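PDB 3A5P: haemagglutinin I from Physarum polycephalum, which probably binds carbohydrates as a lectin that agglutinates red blood cells, using a minimal recognition domain of the legume lectin fold. Local coordinates for residues Q6-A11 / V75-F80; G84-S89 / L98-L103; A15-Y20 / R30-T35; F66-E71 / I88-G93. All coordinates share one frame; numbering follows the deposited sequence.

The chain folds as two β-sheets packed face to face. Contact 1 and contact 2 lie within the mixed sheet, at strands 3-10/74-81 and 85-89/96-99, and are joined by the bonds between 74-81 and 85-89. Contact 3 is a hairpin at the margin of the antiparallel sheet; contact 4 bridges the two sheets. The first three rest on backbone hydrogen bonds, whereas contact 4 relies on side-chain packing, one hydroxyl bond and a water. Contact 3 buries most residues, contact 4 exposes none that touch, and contact 1 leaves Gln6, Asn10 and Val75 exposed. Phe80 of contact 1 reaches contact 3, and contacts 2 and 4 share Ile88. Contacts 2 and 3 also touch the second subunit.

Contact 1: Q6-A11 / V75-F80; sequences QIVDNA and VATATF
Val8 and Thr79 stand side by side on neighbouring parallel strands and point the same way, with Val8 CB 3.7 Å from Thr79 OG1. Thr77 and Thr79 share one rotamer (chi1 -60° and -56°): each hydroxyl is anti to the carbonyl carbon, which leaves each methyl opposite its own backbone N. The two valine branches use these methyls separately. Val8 CG1 lies 3.9 Å from Thr79 CG2, while Val8 CG2 reaches back to Thr77 CG2 at 3.8 Å. At the start of the pairing, Gln6 bends at chi2 (-76°); its CG rests 3.5 Å from Val75 CG1 and its amide turns off the partner strand. Phe80 and Ala78 lie on the other face of the sheet. The Phe80 ring meets Val8 O at its edge, in its plane, with CD2 3.7 Å from that oxygen, which also accepts Phe80 N at 2.8 Å. Beyond it, Ala11 CB packs on Phe80 CB at 4.0 Å. Gln6 and Val8 each bond through both N and O, to residues flanking Thr77 and Thr79; a further bond from Asn10 N to Phe80 O is weak. Asp9 OD1 then accepts Ala11 N at 3.1 Å in an Asx turn and also takes Leu13 N, while OD2 takes Gly14 N, tying down the chain as it leaves the strand. Inward, Phe80 packs on Leu17, Val32 and Val34 of the facing sheet. A parallel pair of strands distant in sequence, with one face turned to a second sheet, fits the β-sandwich of the legume lectin fold.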
loop_
_atom_site.group_PDB
_atom_site.type_symbol
_atom_site.label_atom_id
_atom_site.label_comp_id
_atom_site.label_asym_id
_atom_site.label_seq_id
_atom_site.Cartn_x
_atom_site.Cartn_y
_atom_site.Cartn_z
ATOM N N GLN A 6 3.163 -7.434 13.337
ATOM C CA GLN A 6 4.140 -6.718 14.175
ATOM C C GLN A 6 5.286 -6.242 13.301
ATOM O O GLN A 6 5.725 -6.952 12.411
ATOM C CB GLN A 6 4.703 -7.643 15.244
ATOM C CG GLN A 6 3.746 -7.866 16.403
ATOM C CD GLN A 6 3.711 -6.665 17.320
ATOM O OE1 GLN A 6 4.767 -6.123 17.713
ATOM N NE2 GLN A 6 2.511 -6.218 17.653
ATOM N N ILE A 7 5.783 -5.041 13.556
ATOM C CA ILE A 7 6.892 -4.524 12.745
ATOM C C ILE A 7 8.091 -4.218 13.645
ATOM O O ILE A 7 7.947 -3.582 14.699
ATOM C CB ILE A 7 6.464 -3.308 11.867
ATOM C CG1 ILE A 7 5.877 -2.189 12.738
ATOM C CG2 ILE A 7 5.461 -3.752 10.759
ATOM C CD1 ILE A 7 5.721 -0.847 12.035
ATOM N N VAL A 8 9.258 -4.732 13.257
ATOM C CA VAL A 8 10.492 -4.518 14.022
ATOM C C VAL A 8 11.430 -3.763 13.103
ATOM O O VAL A 8 11.784 -4.266 12.032
ATOM C CB VAL A 8 11.146 -5.859 14.503
ATOM C CG1 VAL A 8 12.457 -5.604 15.203
ATOM C CG2 VAL A 8 10.192 -6.648 15.423
ATOM N N ASP A 9 11.792 -2.548 13.516
ATOM C CA ASP A 9 12.615 -1.667 12.711
ATOM C C ASP A 9 14.086 -1.760 13.130
ATOM O O ASP A 9 14.532 -1.055 14.040
ATOM C CB ASP A 9 12.107 -0.230 12.852
ATOM C CG ASP A 9 12.883 0.771 11.992
ATOM O OD1 ASP A 9 13.728 0.374 11.165
ATOM O OD2 ASP A 9 12.629 1.981 12.153
ATOM N N ASN A 10 14.825 -2.648 12.480
ATOM C CA ASN A 10 16.277 -2.702 12.669
ATOM C C ASN A 10 17.020 -2.092 11.489
ATOM O O ASN A 10 18.159 -2.464 11.193
ATOM C CB ASN A 10 16.754 -4.127 12.954
ATOM C CG ASN A 10 16.297 -4.621 14.309
ATOM O OD1 ASN A 10 16.081 -3.822 15.227
ATOM N ND2 ASN A 10 16.075 -5.922 14.425
ATOM N N ALA A 11 16.362 -1.151 10.823
ATOM C CA ALA A 11 16.876 -0.604 9.570
ATOM C C ALA A 11 17.069 0.910 9.658
ATOM O O ALA A 11 17.518 1.545 8.701
ATOM C CB ALA A 11 15.950 -0.960 8.418
ATOM N N VAL A 75 0.384 -13.993 14.569
ATOM C CA VAL A 75 1.149 -12.753 14.619
ATOM C C VAL A 75 2.225 -12.863 13.551
ATOM O O VAL A 75 3.158 -13.657 13.678
ATOM C CB VAL A 75 1.802 -12.510 16.018
ATOM C CG1 VAL A 75 2.582 -11.193 16.036
ATOM C CG2 VAL A 75 0.749 -12.510 17.111
ATOM N N ALA A 76 2.065 -12.108 12.465
ATOM C CA ALA A 76 3.102 -12.057 11.445
ATOM C C ALA A 76 4.044 -10.905 11.807
ATOM O O ALA A 76 3.626 -9.745 11.876
ATOM C CB ALA A 76 2.502 -11.863 10.063
ATOM N N THR A 77 5.296 -11.234 12.078
ATOM C CA THR A 77 6.270 -10.210 12.458
ATOM C C THR A 77 7.191 -9.942 11.276
ATOM O O THR A 77 7.831 -10.867 10.773
ATOM C CB THR A 77 7.089 -10.647 13.692
ATOM O OG1 THR A 77 6.189 -10.869 14.790
ATOM C CG2 THR A 77 8.107 -9.534 14.065
ATOM N N ALA A 78 7.246 -8.680 10.836
ATOM C CA ALA A 78 8.149 -8.273 9.751
ATOM C C ALA A 78 9.302 -7.492 10.352
ATOM O O ALA A 78 9.087 -6.426 10.951
ATOM C CB ALA A 78 7.407 -7.436 8.708
ATOM N N THR A 79 10.515 -8.023 10.183
ATOM C CA THR A 79 11.726 -7.387 10.711
ATOM C C THR A 79 12.516 -6.759 9.567
ATOM O O THR A 79 12.913 -7.447 8.612
ATOM C CB THR A 79 12.626 -8.374 11.533
ATOM O OG1 THR A 79 11.851 -8.959 12.588
ATOM C CG2 THR A 79 13.858 -7.636 12.153
ATOM N N PHE A 80 12.762 -5.459 9.700
ATOM C CA PHE A 80 13.435 -4.681 8.672
ATOM C C PHE A 80 14.905 -4.476 8.974
ATOM O O PHE A 80 15.255 -4.123 10.076
ATOM C CB PHE A 80 12.715 -3.343 8.513
ATOM C CG PHE A 80 11.355 -3.498 7.903
ATOM C CD1 PHE A 80 11.170 -3.289 6.533
ATOM C CD2 PHE A 80 10.282 -3.929 8.682
ATOM C CE1 PHE A 80 9.892 -3.461 5.960
ATOM C CE2 PHE A 80 8.998 -4.130 8.117
ATOM C CZ PHE A 80 8.819 -3.894 6.758
#

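Contact 2: G84-S89 / L98-L103; sequences GNVSIS and LTLKKL
Val86 and Leu98 lie alongside each other on adjacent antiparallel strands, both directed to the inner face of the sheet, with Val86 CG2 3.6 Å from Leu98 CD1. Leu98 holds CG between its backbone N and carbonyl carbon (chi1 60°), and its two methyls divide the work: CD1 covers Val86, whereas CD2 meets Ile88 CD1 at 3.8 Å, these two side chains crossing at a slant. Leu100 approaches Val86 at about a right angle, with its CD2 3.9 Å from the same Val86 CG2, and its CD1 stands 4.0 Å from Gly84 CA. On the opposite face Asn85 runs beside Thr99, its amide bonded to His97 and to Ala82 O. Val86 and Leu98 form a hydrogen-bonded pair, Val86 N to Leu98 O and Leu98 N to Val86 O, each 3.0 Å. Leu100 N adds a bond of 2.9 Å to Gly84 O, where Gly84 takes a positive phi (72°). Past the strand, Lys101 forms salt bridges with Asp63 and with Asp62 of the second subunit. Hydrocarbon branches thus fill the inner face of this hairpin, Asn85 and Thr99 occupy its outer face, and Lys101 pairs charge both within the chain and across the dimer.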
loop_
_atom_site.group_PDB
_atom_site.type_symbol
_atom_site.label_atom_id
_atom_site.label_comp_id
_atom_site.label_asym_id
_atom_site.label_seq_id
_atom_site.Cartn_x
_atom_site.Cartn_y
_atom_site.Cartn_z
ATOM N N GLY A 84 16.742 -2.662 2.416
ATOM C CA GLY A 84 15.387 -3.078 2.026
ATOM C C GLY A 84 15.102 -4.545 2.334
ATOM O O GLY A 84 14.240 -5.159 1.702
ATOM N N ASN A 85 15.821 -5.103 3.309
ATOM C CA ASN A 85 15.651 -6.491 3.667
ATOM C C ASN A 85 14.529 -6.651 4.673
ATOM O O ASN A 85 14.485 -5.941 5.674
ATOM C CB ASN A 85 16.945 -7.088 4.228
ATOM C CG ASN A 85 17.975 -7.292 3.169
ATOM O OD1 ASN A 85 17.841 -8.186 2.328
ATOM N ND2 ASN A 85 18.997 -6.438 3.156
ATOM N N VAL A 86 13.653 -7.615 4.416
ATOM C CA VAL A 86 12.524 -7.874 5.298
ATOM C C VAL A 86 12.459 -9.367 5.565
ATOM O O VAL A 86 12.436 -10.155 4.623
ATOM C CB VAL A 86 11.170 -7.412 4.685
ATOM C CG1 VAL A 86 10.087 -7.334 5.796
ATOM C CG2 VAL A 86 11.321 -6.057 3.987
ATOM N N SER A 87 12.440 -9.740 6.840
ATOM C CA SER A 87 12.204 -11.116 7.244
ATOM C C SER A 87 10.835 -11.189 7.901
ATOM O O SER A 87 10.585 -10.451 8.847
ATOM C CB SER A 87 13.283 -11.567 8.229
ATOM O OG SER A 87 13.039 -12.892 8.670
ATOM N N ILE A 88 9.969 -12.079 7.397
ATOM C CA ILE A 88 8.602 -12.217 7.917
ATOM C C ILE A 88 8.370 -13.614 8.480
ATOM O O ILE A 88 8.639 -14.603 7.811
ATOM C CB ILE A 88 7.539 -11.901 6.834
ATOM C CG1 ILE A 88 7.830 -10.520 6.208
ATOM C CG2 ILE A 88 6.141 -11.949 7.441
ATOM C CD1 ILE A 88 7.019 -10.200 4.954
ATOM N N SER A 89 7.904 -13.672 9.722
ATOM C CA SER A 89 7.722 -14.941 10.396
ATOM C C SER A 89 6.454 -14.934 11.243
ATOM O O SER A 89 6.058 -13.890 11.768
ATOM C CB SER A 89 8.937 -15.238 11.280
ATOM O OG SER A 89 8.725 -16.468 11.965
ATOM N N LEU A 98 12.000 -11.206 1.853
ATOM C CA LEU A 98 11.821 -10.463 0.607
ATOM C C LEU A 98 12.645 -9.178 0.663
ATOM O O LEU A 98 13.171 -8.786 1.721
ATOM C CB LEU A 98 10.325 -10.152 0.338
ATOM C CG LEU A 98 9.543 -9.302 1.368
ATOM C CD1 LEU A 98 9.791 -7.787 1.197
ATOM C CD2 LEU A 98 8.003 -9.578 1.352
ATOM N N THR A 99 12.748 -8.531 -0.487
ATOM C CA THR A 99 13.363 -7.220 -0.555
ATOM C C THR A 99 12.388 -6.229 -1.126
ATOM O O THR A 99 11.683 -6.502 -2.122
ATOM C CB THR A 99 14.654 -7.192 -1.383
ATOM O OG1 THR A 99 14.429 -7.818 -2.652
ATOM C CG2 THR A 99 15.749 -7.907 -0.642
ATOM N N LEU A 100 12.326 -5.081 -0.453
ATOM C CA LEU A 100 11.470 -3.963 -0.846
ATOM C C LEU A 100 11.721 -3.572 -2.295
ATOM O O LEU A 100 12.873 -3.593 -2.756
ATOM C CB LEU A 100 11.731 -2.756 0.066
ATOM C CG LEU A 100 11.320 -2.945 1.536
ATOM C CD1 LEU A 100 11.683 -1.696 2.387
ATOM C CD2 LEU A 100 9.836 -3.307 1.677
ATOM N N LYS A 101 10.657 -3.201 -2.992
ATOM C CA LYS A 101 10.751 -2.790 -4.392
ATOM C C LYS A 101 10.622 -1.286 -4.492
ATOM O O LYS A 101 9.603 -0.712 -4.070
ATOM C CB LYS A 101 9.650 -3.472 -5.201
ATOM C CG LYS A 101 9.872 -4.951 -5.326
ATOM C CD LYS A 101 8.562 -5.721 -5.295
ATOM C CE LYS A 101 7.757 -5.524 -6.533
ATOM N NZ LYS A 101 6.992 -6.760 -6.830
ATOM N N LYS A 102 11.658 -0.637 -5.033
ATOM C CA LYS A 102 11.621 0.814 -5.183
ATOM C C LYS A 102 10.525 1.211 -6.149
ATOM O O LYS A 102 10.324 0.559 -7.174
ATOM C CB LYS A 102 12.962 1.380 -5.668
ATOM C CG LYS A 102 13.963 1.496 -4.590
ATOM C CD LYS A 102 15.031 2.516 -4.925
ATOM C CE LYS A 102 16.098 2.532 -3.816
ATOM N NZ LYS A 102 17.234 3.460 -4.152
ATOM N N LEU A 103 9.796 2.265 -5.806
ATOM C CA LEU A 103 8.862 2.864 -6.770
ATOM C C LEU A 103 9.653 3.757 -7.725
ATOM O O LEU A 103 10.383 4.656 -7.309
ATOM C CB LEU A 103 7.727 3.617 -6.073
ATOM C CG LEU A 103 6.879 2.753 -5.125
ATOM C CD1 LEU A 103 5.883 3.631 -4.379
ATOM C CD2 LEU A 103 6.150 1.623 -5.877
#

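Contact 3: A15-Y20 / R30-T35; sequences ANLALY and RYVTVT
With CG opposite the backbone N (chi1 166° and 173°), Leu17 and Leu19 each swing CD1 over to Val32 in this antiparallel β-hairpin, which forms the edge of one sheet of the lectin sandwich. The two leucines take different branches: Leu17 CD1 touches Val32 CG1 at 3.6 Å, and Leu19 CD1 touches Val32 CG2 at 3.8 Å. Leu17 CD1 also leans on Val34, and Leu19 CD1 on the aliphatic start of Arg30, whose guanidinium group turns off to Val28 O and Trp3. On this face Leu19 also packs on Val5, and Val32 on Phe42. The opposite face holds Thr33 and the two tyrosines. Thr33 keeps OG1 between its backbone N and carbonyl carbon (chi1 59°), which sets the hydroxyl 3.0 Å from Ala18 O and 3.4 Å from Tyr20 CE2, at the ring edge. Tyr31 in turn presents its edge to Tyr20 O, with CD2 3.4 Å from it. Here the second subunit joins in: Tyr20 stacks on Tyr20 of that chain, while Tyr31 and Thr33 pack on Thr33 and Tyr31 of it. Backbone bonds run both ways in the Ala18-Thr33 and Tyr20-Tyr31 pairs, and Thr35 N closes on Asn16 O. That carbonyl also accepts from a water bonded to Thr33 OG1. A second water spans the side chains at the hairpin's open end, 2.9 Å from Asn16 OD1 and 2.6 Å from Thr35 OG1.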
loop_
_atom_site.group_PDB
_atom_site.type_symbol
_atom_site.label_atom_id
_atom_site.label_comp_id
_atom_site.label_asym_id
_atom_site.label_seq_id
_atom_site.Cartn_x
_atom_site.Cartn_y
_atom_site.Cartn_z
ATOM N N ALA A 15 10.049 6.954 11.076
ATOM C CA ALA A 15 8.696 7.303 10.639
ATOM C C ALA A 15 8.448 6.988 9.169
ATOM O O ALA A 15 7.330 7.148 8.695
ATOM C CB ALA A 15 8.375 8.781 10.934
ATOM N N ASN A 16 9.476 6.533 8.450
ATOM C CA ASN A 16 9.289 6.063 7.074
ATOM C C ASN A 16 8.524 4.752 7.022
ATOM O O ASN A 16 7.951 4.411 5.979
ATOM C CB ASN A 16 10.616 5.889 6.331
ATOM C CG ASN A 16 11.289 7.226 6.026
ATOM O OD1 ASN A 16 10.624 8.191 5.674
ATOM N ND2 ASN A 16 12.614 7.273 6.152
ATOM N N LEU A 17 8.526 4.033 8.139
ATOM C CA LEU A 17 7.956 2.686 8.217
ATOM C C LEU A 17 6.682 2.723 9.060
ATOM O O LEU A 17 6.689 3.236 10.190
ATOM C CB LEU A 17 8.962 1.701 8.830
ATOM C CG LEU A 17 8.453 0.325 9.308
ATOM C CD1 LEU A 17 7.914 -0.506 8.128
ATOM C CD2 LEU A 17 9.540 -0.431 10.053
ATOM N N ALA A 18 5.585 2.216 8.494
ATOM C CA ALA A 18 4.324 2.155 9.236
ATOM C C ALA A 18 3.381 1.058 8.749
ATOM O O ALA A 18 3.376 0.691 7.573
ATOM C CB ALA A 18 3.604 3.495 9.181
ATOM N N LEU A 19 2.540 0.596 9.662
ATOM C CA LEU A 19 1.468 -0.353 9.338
ATOM C C LEU A 19 0.116 0.375 9.294
ATOM O O LEU A 19 -0.194 1.166 10.198
ATOM C CB LEU A 19 1.417 -1.441 10.411
ATOM C CG LEU A 19 0.278 -2.473 10.381
ATOM C CD1 LEU A 19 0.426 -3.451 9.217
ATOM C CD2 LEU A 19 0.235 -3.222 11.734
ATOM N N TYR A 20 -0.674 0.091 8.255
ATOM C CA TYR A 20 -2.068 0.568 8.119
ATOM C C TYR A 20 -3.009 -0.576 7.678
ATOM O O TYR A 20 -2.698 -1.313 6.731
ATOM C CB TYR A 20 -2.174 1.684 7.074
ATOM C CG TYR A 20 -1.286 2.870 7.372
ATOM C CD1 TYR A 20 -1.597 3.744 8.413
ATOM C CD2 TYR A 20 -0.111 3.081 6.657
ATOM C CE1 TYR A 20 -0.768 4.817 8.738
ATOM C CE2 TYR A 20 0.722 4.179 6.955
ATOM C CZ TYR A 20 0.384 5.038 7.986
ATOM O OH TYR A 20 1.204 6.102 8.328
ATOM N N ARG A 30 -3.840 -5.955 5.649
ATOM C CA ARG A 30 -2.953 -5.031 6.345
ATOM C C ARG A 30 -1.799 -4.659 5.421
ATOM O O ARG A 30 -1.334 -5.479 4.620
ATOM C CB ARG A 30 -2.401 -5.684 7.626
ATOM C CG ARG A 30 -2.990 -5.162 8.945
ATOM C CD ARG A 30 -4.505 -5.286 9.018
ATOM N NE ARG A 30 -4.999 -6.662 9.012
ATOM C CZ ARG A 30 -5.006 -7.472 10.076
ATOM N NH1 ARG A 30 -4.472 -7.074 11.222
ATOM N NH2 ARG A 30 -5.508 -8.708 9.980
ATOM N N TYR A 31 -1.319 -3.431 5.555
ATOM C CA TYR A 31 -0.368 -2.880 4.581
ATOM C C TYR A 31 0.807 -2.342 5.356
ATOM O O TYR A 31 0.635 -1.470 6.226
ATOM C CB TYR A 31 -1.054 -1.766 3.773
ATOM C CG TYR A 31 -2.278 -2.248 3.016
ATOM C CD1 TYR A 31 -2.155 -2.786 1.732
ATOM C CD2 TYR A 31 -3.542 -2.203 3.592
ATOM C CE1 TYR A 31 -3.255 -3.242 1.034
ATOM C CE2 TYR A 31 -4.672 -2.675 2.898
ATOM C CZ TYR A 31 -4.516 -3.181 1.615
ATOM O OH TYR A 31 -5.613 -3.646 0.926
ATOM N N VAL A 32 1.994 -2.887 5.089
ATOM C CA VAL A 32 3.211 -2.328 5.676
ATOM C C VAL A 32 3.863 -1.431 4.634
ATOM O O VAL A 32 4.220 -1.892 3.537
ATOM C CB VAL A 32 4.207 -3.409 6.186
ATOM C CG1 VAL A 32 5.478 -2.744 6.708
ATOM C CG2 VAL A 32 3.566 -4.202 7.304
ATOM N N THR A 33 4.005 -0.157 4.992
ATOM C CA THR A 33 4.455 0.859 4.058
ATOM C C THR A 33 5.830 1.380 4.454
ATOM O O THR A 33 6.111 1.542 5.637
ATOM C CB THR A 33 3.457 2.050 3.986
ATOM O OG1 THR A 33 3.311 2.648 5.299
ATOM C CG2 THR A 33 2.090 1.563 3.423
ATOM N N VAL A 34 6.682 1.602 3.457
ATOM C CA VAL A 34 8.019 2.190 3.679
ATOM C C VAL A 34 8.196 3.223 2.582
ATOM O O VAL A 34 8.120 2.893 1.379
ATOM C CB VAL A 34 9.171 1.128 3.566
ATOM C CG1 VAL A 34 10.544 1.789 3.852
ATOM C CG2 VAL A 34 8.934 -0.053 4.501
ATOM N N THR A 35 8.413 4.469 2.985
ATOM C CA THR A 35 8.482 5.572 2.035
ATOM C C THR A 35 9.497 5.265 0.944
ATOM O O THR A 35 10.659 4.911 1.248
ATOM C CB THR A 35 8.885 6.853 2.762
ATOM O OG1 THR A 35 7.836 7.229 3.667
ATOM C CG2 THR A 35 9.164 7.978 1.755
HETATM O O HOH W 1 5.218 4.587 5.916
HETATM O O HOH W 2 8.146 9.526 4.932
#

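Contact 4: F66-E71 / I88-G93; sequences FQLGYE and ISTGFG
Thr90 OG1 donates a short hydrogen bond of 2.6 Å to Gly69 O, arriving nearly in line with the carbonyl (C=O...OG1 angle 165°). Its chi1 of 53° places the hydroxyl between the backbone N and the carbonyl carbon, where it also accepts Phe92 N at 3.3 Å in an ST turn. A second ST turn, Ser89 OG with Gly91 N, overlaps it, and a water accepts from Gly69 N and donates to Phe92 O; the N and the O of Gly69 are thereby both tied to the loop, the N through water. The aromatic part is a ring laid on backbone. Phe92 turns one face to the Tyr70-Glu71 peptide, with Glu71 N 3.6 Å above the ring plane toward its rim. Tyr70 CA makes an off-centre CH-pi contact, 4.2 Å from the Phe92 ring centroid. Glu71 CG lies 3.6 Å from Phe92 CE1, whereas its carboxylate is engaged with Ser53. Apolar packing continues inward. Leu68 crosses Ile88 at about a right angle, CD1 to CG2 3.7 Å, and Leu68 CB meets Thr90 CG2 at 3.8 Å. The ring edge of Phe66, at CZ, touches Ile88 CD1 at 3.9 Å. Leu68 and Ile88 thus meet between the two sheets, and the loop after strand 85-89 folds onto the edge strand 63-70, consistent with a lectin-type β-sandwich.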
loop_
_atom_site.group_PDB
_atom_site.type_symbol
_atom_site.label_atom_id
_atom_site.label_comp_id
_atom_site.label_asym_id
_atom_site.label_seq_id
_atom_site.Cartn_x
_atom_site.Cartn_y
_atom_site.Cartn_z
ATOM N N PHE A 66 4.867 -14.890 -0.920
ATOM C CA PHE A 66 4.758 -16.209 -0.266
ATOM C C PHE A 66 3.548 -16.236 0.640
ATOM O O PHE A 66 2.887 -15.207 0.828
ATOM C CB PHE A 66 6.025 -16.579 0.550
ATOM C CG PHE A 66 6.654 -15.417 1.295
ATOM C CD1 PHE A 66 6.073 -14.913 2.468
ATOM C CD2 PHE A 66 7.829 -14.820 0.817
ATOM C CE1 PHE A 66 6.658 -13.825 3.154
ATOM C CE2 PHE A 66 8.417 -13.733 1.494
ATOM C CZ PHE A 66 7.829 -13.246 2.668
ATOM N N GLN A 67 3.281 -17.396 1.235
ATOM C CA GLN A 67 2.200 -17.518 2.185
ATOM C C GLN A 67 2.758 -18.024 3.497
ATOM O O GLN A 67 3.658 -18.890 3.507
ATOM C CB GLN A 67 1.146 -18.484 1.651
ATOM C CG GLN A 67 -0.139 -18.518 2.461
ATOM C CD GLN A 67 -1.187 -19.416 1.797
ATOM O OE1 GLN A 67 -1.286 -20.601 2.123
ATOM N NE2 GLN A 67 -1.926 -18.863 0.829
ATOM N N LEU A 68 2.211 -17.492 4.589
ATOM C CA LEU A 68 2.574 -17.846 5.954
ATOM C C LEU A 68 1.437 -18.660 6.576
ATOM O O LEU A 68 0.269 -18.458 6.237
ATOM C CB LEU A 68 2.721 -16.581 6.791
ATOM C CG LEU A 68 3.453 -15.367 6.179
ATOM C CD1 LEU A 68 3.120 -14.100 6.966
ATOM C CD2 LEU A 68 4.940 -15.632 6.201
ATOM N N GLY A 69 1.784 -19.546 7.498
ATOM C CA GLY A 69 0.793 -20.332 8.238
ATOM C C GLY A 69 0.832 -20.019 9.722
ATOM O O GLY A 69 1.868 -19.566 10.267
ATOM N N TYR A 70 -0.294 -20.256 10.381
ATOM C CA TYR A 70 -0.369 -20.077 11.825
ATOM C C TYR A 70 -1.454 -20.943 12.469
ATOM O O TYR A 70 -2.394 -21.413 11.810
ATOM C CB TYR A 70 -0.544 -18.579 12.197
ATOM C CG TYR A 70 -1.904 -17.981 11.875
ATOM C CD1 TYR A 70 -2.938 -17.996 12.824
ATOM C CD2 TYR A 70 -2.167 -17.398 10.620
ATOM C CE1 TYR A 70 -4.186 -17.452 12.547
ATOM C CE2 TYR A 70 -3.440 -16.845 10.325
ATOM C CZ TYR A 70 -4.441 -16.887 11.302
ATOM O OH TYR A 70 -5.689 -16.373 11.039
ATOM N N GLU A 71 -1.275 -21.167 13.762
ATOM C CA GLU A 71 -2.280 -21.774 14.610
ATOM C C GLU A 71 -2.653 -20.735 15.658
ATOM O O GLU A 71 -1.867 -19.826 15.946
ATOM C CB GLU A 71 -1.709 -23.023 15.295
ATOM C CG GLU A 71 -1.183 -24.085 14.351
ATOM C CD GLU A 71 -2.279 -24.754 13.527
ATOM O OE1 GLU A 71 -3.476 -24.656 13.909
ATOM O OE2 GLU A 71 -1.931 -25.369 12.498
ATOM N N ILE A 88 9.969 -12.079 7.397
ATOM C CA ILE A 88 8.602 -12.217 7.917
ATOM C C ILE A 88 8.370 -13.614 8.480
ATOM O O ILE A 88 8.639 -14.603 7.811
ATOM C CB ILE A 88 7.539 -11.901 6.834
ATOM C CG1 ILE A 88 7.830 -10.520 6.208
ATOM C CG2 ILE A 88 6.141 -11.949 7.441
ATOM C CD1 ILE A 88 7.019 -10.200 4.954
ATOM N N SER A 89 7.904 -13.672 9.722
ATOM C CA SER A 89 7.722 -14.941 10.396
ATOM C C SER A 89 6.454 -14.934 11.243
ATOM O O SER A 89 6.058 -13.890 11.768
ATOM C CB SER A 89 8.937 -15.238 11.280
ATOM O OG SER A 89 8.725 -16.468 11.965
ATOM N N THR A 90 5.828 -16.102 11.381
ATOM C CA THR A 90 4.685 -16.273 12.292
ATOM C C THR A 90 5.039 -17.189 13.475
ATOM O O THR A 90 4.234 -17.374 14.397
ATOM C CB THR A 90 3.489 -16.930 11.573
ATOM O OG1 THR A 90 3.951 -18.134 10.943
ATOM C CG2 THR A 90 2.912 -15.998 10.499
ATOM N N GLY A 91 6.225 -17.787 13.437
ATOM C CA GLY A 91 6.566 -18.822 14.421
ATOM C C GLY A 91 6.145 -20.215 13.988
ATOM O O GLY A 91 6.351 -21.185 14.723
ATOM N N PHE A 92 5.542 -20.319 12.803
ATOM C CA PHE A 92 5.193 -21.616 12.210
ATOM C C PHE A 92 5.851 -21.745 10.858
ATOM O O PHE A 92 5.705 -20.879 10.006
ATOM C CB PHE A 92 3.674 -21.781 12.097
ATOM C CG PHE A 92 2.975 -21.679 13.413
ATOM C CD1 PHE A 92 2.634 -22.826 14.133
ATOM C CD2 PHE A 92 2.674 -20.428 13.956
ATOM C CE1 PHE A 92 2.005 -22.715 15.376
ATOM C CE2 PHE A 92 2.038 -20.307 15.172
ATOM C CZ PHE A 92 1.702 -21.452 15.895
ATOM N N GLY A 93 6.601 -22.823 10.675
ATOM C CA GLY A 93 7.391 -22.992 9.478
ATOM C C GLY A 93 8.559 -22.022 9.544
ATOM O O GLY A 93 8.804 -21.399 10.568
HETATM O O HOH W 3 4.532 -20.429 7.830
#